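PDB 2JH3: ribosomal protein s2-related protein from Deinococcus radiodurans, which binds a [4Fe-4S] cluster and resembles the chelatases in fold, so that it may act as a sirohydrochlorin ferrochelatase. Local coordinates for residues H310-G315 / L351-R356; I345-T350 / L370-V375. One frame throughout, in Å; residues are numbered along the deposited sequence.

How the contacts relate
Both contacts lie within the DR2241 stabilising domain, and their segments alternate along the chain: residues 345-350 run straight into 351-356, and strand 355-359 is followed by helix 361-371, whose end belongs to contact 2. Their centres are 15 Å apart, and they meet where Leu351 CD2 packs 4.0 Å from Tyr372 OH. Contact 2 is the one beside the iron-sulfur cluster, with the side chain of Thr347 about 5 Å from it and Trp348 in its pocket; from contact 1 the side chain of Leu351 is about 14 Å from the cluster. Both reach the second subunit: Arg349 NH1 of one copy hydrogen-bonds to Leu351 O of the other, joining contact 2 to contact 1 across the interface.

Contact 1. Residues H310-G315 / L351-R356; sequences HTLDEG and LPRGWR
Asp313 and His310 take hold of the loop 351-354 and the start of strand 355-359, just where its antiparallel sheet neighbour, strand 305-310, ends in a 3-10 turn. Gly354 N donates to the syn lone pair of Asp313 OD2 in a short, nearly straight bond of 2.7 Å and 166°. The His310 ring reaches the other end of the loop: its NE2 makes a weak, bent bond to Leu351 O (3.2 Å, 122°), an oxygen that also accepts from Arg349 NH1 of the second subunit, while CD2 lies against Leu351 CB. Arg353 CG stands over the centre of one ring face, a CH-pi contact 4.2 Å from the centroid of His310. Farther along that arginine, CD packs on Leu312 CD1 at 3.8 Å, the same methyl lying over one guanidinium face, and the bend at chi3 (-78°) brings NE to a salt bridge with Glu338 and NH1 to the carbonyl oxygen of Leu426 of the second subunit. One indole face of Trp355 is turned to His310 N. Above that same face a water accepts from His310 N and donates to Asp313 OD2 and, at 2.6 Å, to Trp355 O.

Further bonds position these groups. Arg316 forms a salt bridge with Asp313 OD1, Trp355 NE1 bonds to Pro352 O, and Leu312 N bonds to His310 ND1 in the ring plane, which sets the rotation of the imidazole.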
ATOM      1  N   HIS A 310       7.337  16.024  -3.506  1.00 15.79           N
ATOM      2  CA  HIS A 310       7.302  14.847  -2.633  1.00 14.94           C
ATOM      3  C   HIS A 310       8.626  14.824  -1.862  1.00 14.79           C
ATOM      4  O   HIS A 310       9.679  15.060  -2.424  1.00 12.23           O
ATOM      5  CB  HIS A 310       7.129  13.608  -3.482  1.00 15.93           C
ATOM      6  CG  HIS A 310       6.684  12.404  -2.744  1.00 13.76           C
ATOM      7  ND1 HIS A 310       7.471  11.765  -1.824  1.00 16.65           N
ATOM      8  CD2 HIS A 310       5.584  11.648  -2.883  1.00 15.34           C
ATOM      9  CE1 HIS A 310       6.843  10.678  -1.404  1.00 16.06           C
ATOM     10  NE2 HIS A 310       5.703  10.588  -2.028  1.00 16.33           N
ATOM     11  N   THR A 311       8.603  14.476  -0.573  1.00 15.28           N
ATOM     12  CA  THR A 311       9.824  14.295   0.146  1.00 15.27           C
ATOM     13  C   THR A 311      10.828  13.281  -0.453  1.00 16.46           C
ATOM     14  O   THR A 311      12.043  13.480  -0.331  1.00 16.55           O
ATOM     15  CB  THR A 311       9.534  13.947   1.588  1.00 18.57           C
ATOM     16  OG1 THR A 311       8.615  12.884   1.623  1.00 16.39           O
ATOM     17  CG2 THR A 311       8.926  15.099   2.333  1.00 15.61           C
ATOM     18  N   LEU A 312      10.376  12.229  -1.128  1.00 16.31           N
ATOM     19  CA  LEU A 312      11.250  11.304  -1.812  1.00 15.96           C
ATOM     20  C   LEU A 312      12.017  11.953  -2.992  1.00 18.27           C
ATOM     21  O   LEU A 312      13.007  11.418  -3.461  1.00 16.92           O
ATOM     22  CB  LEU A 312      10.470  10.047  -2.341  1.00 15.51           C
ATOM     23  CG  LEU A 312       9.935   9.031  -1.276  1.00 12.47           C
ATOM     24  CD1 LEU A 312       9.051   7.994  -1.960  1.00 18.98           C
ATOM     25  CD2 LEU A 312      11.052   8.393  -0.567  1.00 16.73           C
ATOM     26  N   ASP A 313      11.456  13.036  -3.530  1.00 18.12           N
ATOM     27  CA  ASP A 313      12.049  13.806  -4.603  1.00 18.48           C
ATOM     28  C   ASP A 313      12.911  14.973  -4.080  1.00 18.50           C
ATOM     29  O   ASP A 313      13.303  15.781  -4.891  1.00 17.54           O
ATOM     30  CB  ASP A 313      10.907  14.378  -5.525  1.00 17.77           C
ATOM     31  CG  ASP A 313      10.298  13.307  -6.436  1.00 15.99           C
ATOM     32  OD1 ASP A 313      10.995  12.284  -6.751  1.00 19.70           O
ATOM     33  OD2 ASP A 313       9.116  13.483  -6.818  1.00 18.47           O
ATOM     34  N   GLU A 314      13.151  15.118  -2.747  1.00 18.44           N
ATOM     35  CA  GLU A 314      14.140  16.064  -2.272  1.00 19.28           C
ATOM     36  C   GLU A 314      15.439  15.961  -3.059  1.00 18.99           C
ATOM     37  O   GLU A 314      15.831  14.876  -3.381  1.00 18.72           O
ATOM     38  CB  GLU A 314      14.407  15.898  -0.762  1.00 18.78           C
ATOM     39  CG  GLU A 314      15.192  17.056  -0.251  1.00 20.27           C
ATOM     40  CD  GLU A 314      15.588  16.998   1.188  1.00 23.60           C
ATOM     41  OE1 GLU A 314      15.166  16.074   1.940  1.00 22.86           O
ATOM     42  OE2 GLU A 314      16.264  17.983   1.564  1.00 24.94           O
ATOM     43  N   GLY A 315      16.066  17.085  -3.471  1.00 19.87           N
ATOM     44  CA  GLY A 315      17.335  17.027  -4.203  1.00 19.57           C
ATOM     45  C   GLY A 315      17.233  16.716  -5.711  1.00 18.69           C
ATOM     46  O   GLY A 315      18.192  16.813  -6.493  1.00 19.22           O
ATOM     47  N   LEU A 351       1.285   9.009  -2.122  1.00 17.24           N
ATOM     48  CA  LEU A 351       1.401  10.216  -2.920  1.00 17.23           C
ATOM     49  C   LEU A 351       2.388   9.851  -3.996  1.00 17.24           C
ATOM     50  O   LEU A 351       3.373   9.240  -3.721  1.00 16.68           O
ATOM     51  CB  LEU A 351       1.936  11.376  -2.095  1.00 18.14           C
ATOM     52  CG  LEU A 351       1.839  12.795  -2.600  1.00 18.03           C
ATOM     53  CD1 LEU A 351       0.442  13.131  -2.638  1.00 22.70           C
ATOM     54  CD2 LEU A 351       2.608  13.708  -1.675  1.00 17.75           C
ATOM     55  N   PRO A 352       2.104  10.185  -5.237  1.00 19.01           N
ATOM     56  CA  PRO A 352       3.041   9.937  -6.308  1.00 18.24           C
ATOM     57  C   PRO A 352       4.228  10.931  -6.355  1.00 19.14           C
ATOM     58  O   PRO A 352       4.161  12.046  -5.852  1.00 18.36           O
ATOM     59  CB  PRO A 352       2.129   9.997  -7.563  1.00 19.42           C
ATOM     60  CG  PRO A 352       1.155  11.063  -7.203  1.00 18.33           C
ATOM     61  CD  PRO A 352       0.873  10.837  -5.716  1.00 18.68           C
ATOM     62  N   ARG A 353       5.334  10.425  -6.885  1.00 18.98           N
ATOM     63  CA  ARG A 353       6.514  11.162  -7.165  1.00 19.74           C
ATOM     64  C   ARG A 353       6.404  11.841  -8.536  1.00 19.08           C
ATOM     65  O   ARG A 353       5.475  11.629  -9.283  1.00 19.35           O
ATOM     66  CB  ARG A 353       7.761  10.276  -7.089  1.00 19.85           C
ATOM     67  CG  ARG A 353       8.115   9.848  -5.708  1.00 21.39           C
ATOM     68  CD  ARG A 353       9.185   8.747  -5.720  1.00 22.34           C
ATOM     69  NE  ARG A 353       8.608   7.453  -6.037  1.00 21.73           N
ATOM     70  CZ  ARG A 353       9.241   6.271  -6.071  1.00 23.15           C
ATOM     71  NH1 ARG A 353      10.538   6.203  -5.851  1.00 25.24           N
ATOM     72  NH2 ARG A 353       8.520   5.161  -6.289  1.00 23.58           N
ATOM     73  N   GLY A 354       7.314  12.765  -8.763  1.00 18.33           N
ATOM     74  CA  GLY A 354       7.547  13.292 -10.105  1.00 20.41           C
ATOM     75  C   GLY A 354       7.053  14.688 -10.468  1.00 19.55           C
ATOM     76  O   GLY A 354       7.243  15.152 -11.592  1.00 17.95           O
ATOM     77  N   TRP A 355       6.584  15.389  -9.467  1.00 17.50           N
ATOM     78  CA  TRP A 355       5.929  16.679  -9.632  1.00 19.02           C
ATOM     79  C   TRP A 355       6.544  17.756  -8.756  1.00 18.38           C
ATOM     80  O   TRP A 355       7.231  17.459  -7.763  1.00 17.94           O
ATOM     81  CB  TRP A 355       4.446  16.523  -9.361  1.00 17.81           C
ATOM     82  CG  TRP A 355       4.173  16.074  -7.932  1.00 20.06           C
ATOM     83  CD1 TRP A 355       4.051  14.816  -7.518  1.00 19.54           C
ATOM     84  CD2 TRP A 355       4.006  16.897  -6.757  1.00 16.06           C
ATOM     85  NE1 TRP A 355       3.851  14.764  -6.202  1.00 17.76           N
ATOM     86  CE2 TRP A 355       3.853  16.032  -5.683  1.00 18.70           C
ATOM     87  CE3 TRP A 355       3.999  18.274  -6.522  1.00 19.78           C
ATOM     88  CZ2 TRP A 355       3.642  16.487  -4.366  1.00 18.83           C
ATOM     89  CZ3 TRP A 355       3.782  18.728  -5.233  1.00 17.96           C
ATOM     90  CH2 TRP A 355       3.645  17.845  -4.171  1.00 18.40           C
ATOM     91  N   ARG A 356       6.346  19.027  -9.112  1.00 20.12           N
ATOM     92  CA  ARG A 356       6.653  20.161  -8.193  1.00 19.88           C
ATOM     93  C   ARG A 356       5.632  21.296  -8.355  1.00 20.85           C
ATOM     94  O   ARG A 356       5.252  21.624  -9.474  1.00 21.16           O
ATOM     95  CB  ARG A 356       8.081  20.707  -8.367  1.00 20.35           C
ATOM     96  CG  ARG A 356       8.340  21.603  -9.512  1.00 21.62           C
ATOM     97  CD  ARG A 356       9.769  21.831  -9.826  1.00 20.46           C
ATOM     98  NE  ARG A 356      10.294  23.066  -9.219  1.00 20.72           N
ATOM     99  CZ  ARG A 356      10.207  24.283  -9.747  1.00 20.03           C
ATOM    100  NH1 ARG A 356      10.744  25.308  -9.112  1.00 18.31           N
ATOM    101  NH2 ARG A 356       9.653  24.469 -10.934  1.00 18.20           N
TER
HETATM  102  O   HOH W   1       7.353  15.382  -6.212  1.00 17.28           O

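Contact 2. Residues I345-T350 / L370-V375; sequences IRTWRT and LLYPAV
The Arg346 guanidinium and the Tyr372 ring are the flat groups of this contact, in which a type I turn, Ile345 to Trp348, packs against the C-terminal end of helix 361-371. Over one face of the guanidinium, offset toward its rim, lies Leu370 O, 3.1 Å above the plane but without a hydrogen bond to the guanidinium. At the edge sits Leu371 O, which accepts from NH2 at 3.2 Å and 167°; the donor comes from the side of the C=O (C=O...donor angle 108°), somewhat tilted from the carbonyl plane. The phenol ring presents an edge to Arg346 O, with CE1 3.2 Å from it, and a water lies near the ring plane at the hydroxyl.

An extended run from CG to NE lays the Arg346 side chain along the carbonyl oxygens of Leu370 and Leu371, its CD resting on Pro373 CD at 3.7 Å. NH1 bonds to Arg331 O, and NH2 has a second acceptor in Thr334 OG1. In Thr347 a chi1 of 49° puts OG1 between the backbone N and the carbonyl carbon and leaves CG2 to meet Val375 CG2 at 3.6 Å. Thr347 also packs on Cys425, a ligand of the [4Fe-4S] cluster, and Trp348 of the same turn touches the cluster.

Two waters complete the join. One donates to both Arg346 O and Leu371 O; the other accepts from Tyr372 OH at 2.6 Å and donates to Trp348 O, while the phenolic oxygen also bonds to Glu296 N. Leu371 O thus receives both a guanidinium N-H and a water, and the positive charge beside carbonyl oxygens at the helix C-terminus is probably favoured by the helix dipole.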
ATOM      1  N   ILE A 345      -8.668   8.861   0.057  1.00 18.73           N
ATOM      2  CA  ILE A 345      -8.148   9.316   1.298  1.00 17.56           C
ATOM      3  C   ILE A 345      -6.723   9.820   1.076  1.00 16.73           C
ATOM      4  O   ILE A 345      -5.814   9.031   0.839  1.00 15.39           O
ATOM      5  CB  ILE A 345      -8.146   8.170   2.391  1.00 19.43           C
ATOM      6  CG1 ILE A 345      -9.521   7.527   2.577  1.00 17.71           C
ATOM      7  CG2 ILE A 345      -7.647   8.746   3.686  1.00 20.83           C
ATOM      8  CD1 ILE A 345     -10.675   8.443   2.938  1.00 18.77           C
ATOM      9  N   ARG A 346      -6.540  11.151   1.150  1.00 16.57           N
ATOM     10  CA  ARG A 346      -5.325  11.783   0.629  1.00 16.22           C
ATOM     11  C   ARG A 346      -4.167  11.681   1.595  1.00 17.10           C
ATOM     12  O   ARG A 346      -3.052  11.975   1.245  1.00 17.67           O
ATOM     13  CB  ARG A 346      -5.654  13.242   0.229  1.00 18.42           C
ATOM     14  CG  ARG A 346      -6.267  13.338  -1.192  1.00 16.36           C
ATOM     15  CD  ARG A 346      -6.786  14.696  -1.610  1.00 15.80           C
ATOM     16  NE  ARG A 346      -6.837  14.809  -3.066  1.00 20.08           N
ATOM     17  CZ  ARG A 346      -5.817  15.057  -3.865  1.00 15.86           C
ATOM     18  NH1 ARG A 346      -6.028  15.089  -5.171  1.00 20.41           N
ATOM     19  NH2 ARG A 346      -4.624  15.436  -3.395  1.00 18.33           N
ATOM     20  N   THR A 347      -4.427  11.338   2.852  1.00 17.21           N
ATOM     21  CA  THR A 347      -3.367  11.034   3.827  1.00 16.58           C
ATOM     22  C   THR A 347      -2.768   9.591   3.742  1.00 17.29           C
ATOM     23  O   THR A 347      -1.946   9.241   4.548  1.00 17.71           O
ATOM     24  CB  THR A 347      -3.835  11.237   5.229  1.00 16.84           C
ATOM     25  OG1 THR A 347      -5.102  10.602   5.474  1.00 14.70           O
ATOM     26  CG2 THR A 347      -3.980  12.720   5.487  1.00 17.69           C
ATOM     27  N   TRP A 348      -3.221   8.801   2.785  1.00 16.87           N
ATOM     28  CA  TRP A 348      -2.607   7.518   2.533  1.00 16.52           C
ATOM     29  C   TRP A 348      -1.198   7.728   2.037  1.00 17.35           C
ATOM     30  O   TRP A 348      -0.912   8.714   1.347  1.00 16.30           O
ATOM     31  CB  TRP A 348      -3.463   6.629   1.593  1.00 16.67           C
ATOM     32  CG  TRP A 348      -4.485   5.914   2.362  1.00 17.89           C
ATOM     33  CD1 TRP A 348      -5.114   6.367   3.499  1.00 17.20           C
ATOM     34  CD2 TRP A 348      -5.072   4.666   2.057  1.00 15.92           C
ATOM     35  NE1 TRP A 348      -5.995   5.437   3.941  1.00 18.95           N
ATOM     36  CE2 TRP A 348      -5.964   4.367   3.092  1.00 17.89           C
ATOM     37  CE3 TRP A 348      -4.820   3.693   1.077  1.00 20.24           C
ATOM     38  CZ2 TRP A 348      -6.722   3.178   3.113  1.00 21.13           C
ATOM     39  CZ3 TRP A 348      -5.520   2.514   1.111  1.00 20.15           C
ATOM     40  CH2 TRP A 348      -6.450   2.248   2.128  1.00 18.70           C
ATOM     41  N   ARG A 349      -0.291   6.861   2.489  1.00 16.79           N
ATOM     42  CA  ARG A 349       1.129   6.894   2.115  1.00 16.50           C
ATOM     43  C   ARG A 349       1.355   6.414   0.678  1.00 16.86           C
ATOM     44  O   ARG A 349       2.163   5.472   0.369  1.00 18.30           O
ATOM     45  CB  ARG A 349       1.923   6.091   3.130  1.00 16.59           C
ATOM     46  CG  ARG A 349       3.419   6.546   3.320  1.00 18.41           C
ATOM     47  CD  ARG A 349       4.319   5.408   3.838  1.00 19.59           C
ATOM     48  NE  ARG A 349       3.819   4.992   5.168  1.00 18.78           N
ATOM     49  CZ  ARG A 349       4.457   4.174   6.001  1.00 19.60           C
ATOM     50  NH1 ARG A 349       5.602   3.658   5.643  1.00 19.75           N
ATOM     51  NH2 ARG A 349       3.923   3.843   7.152  1.00 17.62           N
ATOM     52  N   THR A 350       0.684   7.088  -0.265  1.00 17.25           N
ATOM     53  CA  THR A 350       0.635   6.681  -1.667  1.00 15.98           C
ATOM     54  C   THR A 350       0.734   7.872  -2.595  1.00 16.72           C
ATOM     55  O   THR A 350       0.432   7.735  -3.757  1.00 17.00           O
ATOM     56  CB  THR A 350      -0.658   5.957  -1.953  1.00 16.08           C
ATOM     57  OG1 THR A 350      -1.717   6.858  -1.677  1.00 17.56           O
ATOM     58  CG2 THR A 350      -0.793   4.697  -1.072  1.00 14.52           C
ATOM     59  N   LEU A 370      -6.545  21.455  -0.924  1.00 19.32           N
ATOM     60  CA  LEU A 370      -6.902  20.448  -1.863  1.00 19.78           C
ATOM     61  C   LEU A 370      -5.954  19.200  -1.820  1.00 20.11           C
ATOM     62  O   LEU A 370      -6.357  18.126  -2.226  1.00 22.59           O
ATOM     63  CB  LEU A 370      -6.959  21.044  -3.281  1.00 19.01           C
ATOM     64  CG  LEU A 370      -8.007  22.142  -3.565  1.00 17.84           C
ATOM     65  CD1 LEU A 370      -7.881  22.718  -4.950  1.00 19.73           C
ATOM     66  CD2 LEU A 370      -9.492  21.712  -3.246  1.00 19.85           C
ATOM     67  N   LEU A 371      -4.694  19.389  -1.455  1.00 19.78           N
ATOM     68  CA  LEU A 371      -3.692  18.345  -1.436  1.00 19.14           C
ATOM     69  C   LEU A 371      -3.895  17.400  -0.250  1.00 18.52           C
ATOM     70  O   LEU A 371      -3.894  16.167  -0.356  1.00 17.17           O
ATOM     71  CB  LEU A 371      -2.322  18.976  -1.288  1.00 19.17           C
ATOM     72  CG  LEU A 371      -1.149  17.969  -1.110  1.00 19.38           C
ATOM     73  CD1 LEU A 371      -0.930  17.116  -2.272  1.00 19.09           C
ATOM     74  CD2 LEU A 371       0.123  18.747  -0.874  1.00 20.37           C
ATOM     75  N   TYR A 372      -4.095  18.025   0.908  1.00 17.03           N
ATOM     76  CA  TYR A 372      -4.300  17.295   2.147  1.00 17.17           C
ATOM     77  C   TYR A 372      -5.478  17.901   2.957  1.00 16.86           C
ATOM     78  O   TYR A 372      -5.280  18.550   3.970  1.00 19.12           O
ATOM     79  CB  TYR A 372      -3.032  17.319   3.026  1.00 17.54           C
ATOM     80  CG  TYR A 372      -1.857  16.373   2.718  1.00 15.55           C
ATOM     81  CD1 TYR A 372      -2.042  14.988   2.653  1.00 17.74           C
ATOM     82  CD2 TYR A 372      -0.568  16.860   2.586  1.00 19.71           C
ATOM     83  CE1 TYR A 372      -1.003  14.144   2.444  1.00 15.31           C
ATOM     84  CE2 TYR A 372       0.516  16.006   2.354  1.00 16.85           C
ATOM     85  CZ  TYR A 372       0.291  14.622   2.353  1.00 14.72           C
ATOM     86  OH  TYR A 372       1.295  13.670   2.108  1.00 16.99           O
ATOM     87  N   PRO A 373      -6.711  17.647   2.532  1.00 16.68           N
ATOM     88  CA  PRO A 373      -7.914  18.198   3.188  1.00 18.34           C
ATOM     89  C   PRO A 373      -7.985  17.965   4.675  1.00 18.73           C
ATOM     90  O   PRO A 373      -7.792  16.859   5.119  1.00 18.58           O
ATOM     91  CB  PRO A 373      -9.042  17.441   2.518  1.00 19.92           C
ATOM     92  CG  PRO A 373      -8.520  17.055   1.293  1.00 18.05           C
ATOM     93  CD  PRO A 373      -7.097  16.812   1.393  1.00 17.96           C
ATOM     94  N   ALA A 374      -8.204  19.067   5.412  1.00 18.32           N
ATOM     95  CA  ALA A 374      -8.454  19.096   6.838  1.00 19.06           C
ATOM     96  C   ALA A 374      -7.267  18.829   7.724  1.00 18.32           C
ATOM     97  O   ALA A 374      -7.385  18.984   8.908  1.00 21.08           O
ATOM     98  CB  ALA A 374      -9.657  18.172   7.261  1.00 17.69           C
ATOM     99  N   VAL A 375      -6.120  18.498   7.139  1.00 19.04           N
ATOM    100  CA  VAL A 375      -4.961  18.154   7.896  1.00 20.26           C
ATOM    101  C   VAL A 375      -4.436  19.365   8.688  1.00 20.30           C
ATOM    102  O   VAL A 375      -4.026  19.239   9.813  1.00 19.74           O
ATOM    103  CB  VAL A 375      -3.892  17.500   6.957  1.00 19.26           C
ATOM    104  CG1 VAL A 375      -2.581  17.385   7.624  1.00 23.55           C
ATOM    105  CG2 VAL A 375      -4.348  16.118   6.497  1.00 22.42           C
TER
HETATM  106  O   HOH W   2      -2.462  14.027  -0.828  1.00 17.79           O
HETATM  107  O   HOH W   3       0.677  11.161   1.656  1.00 18.53           O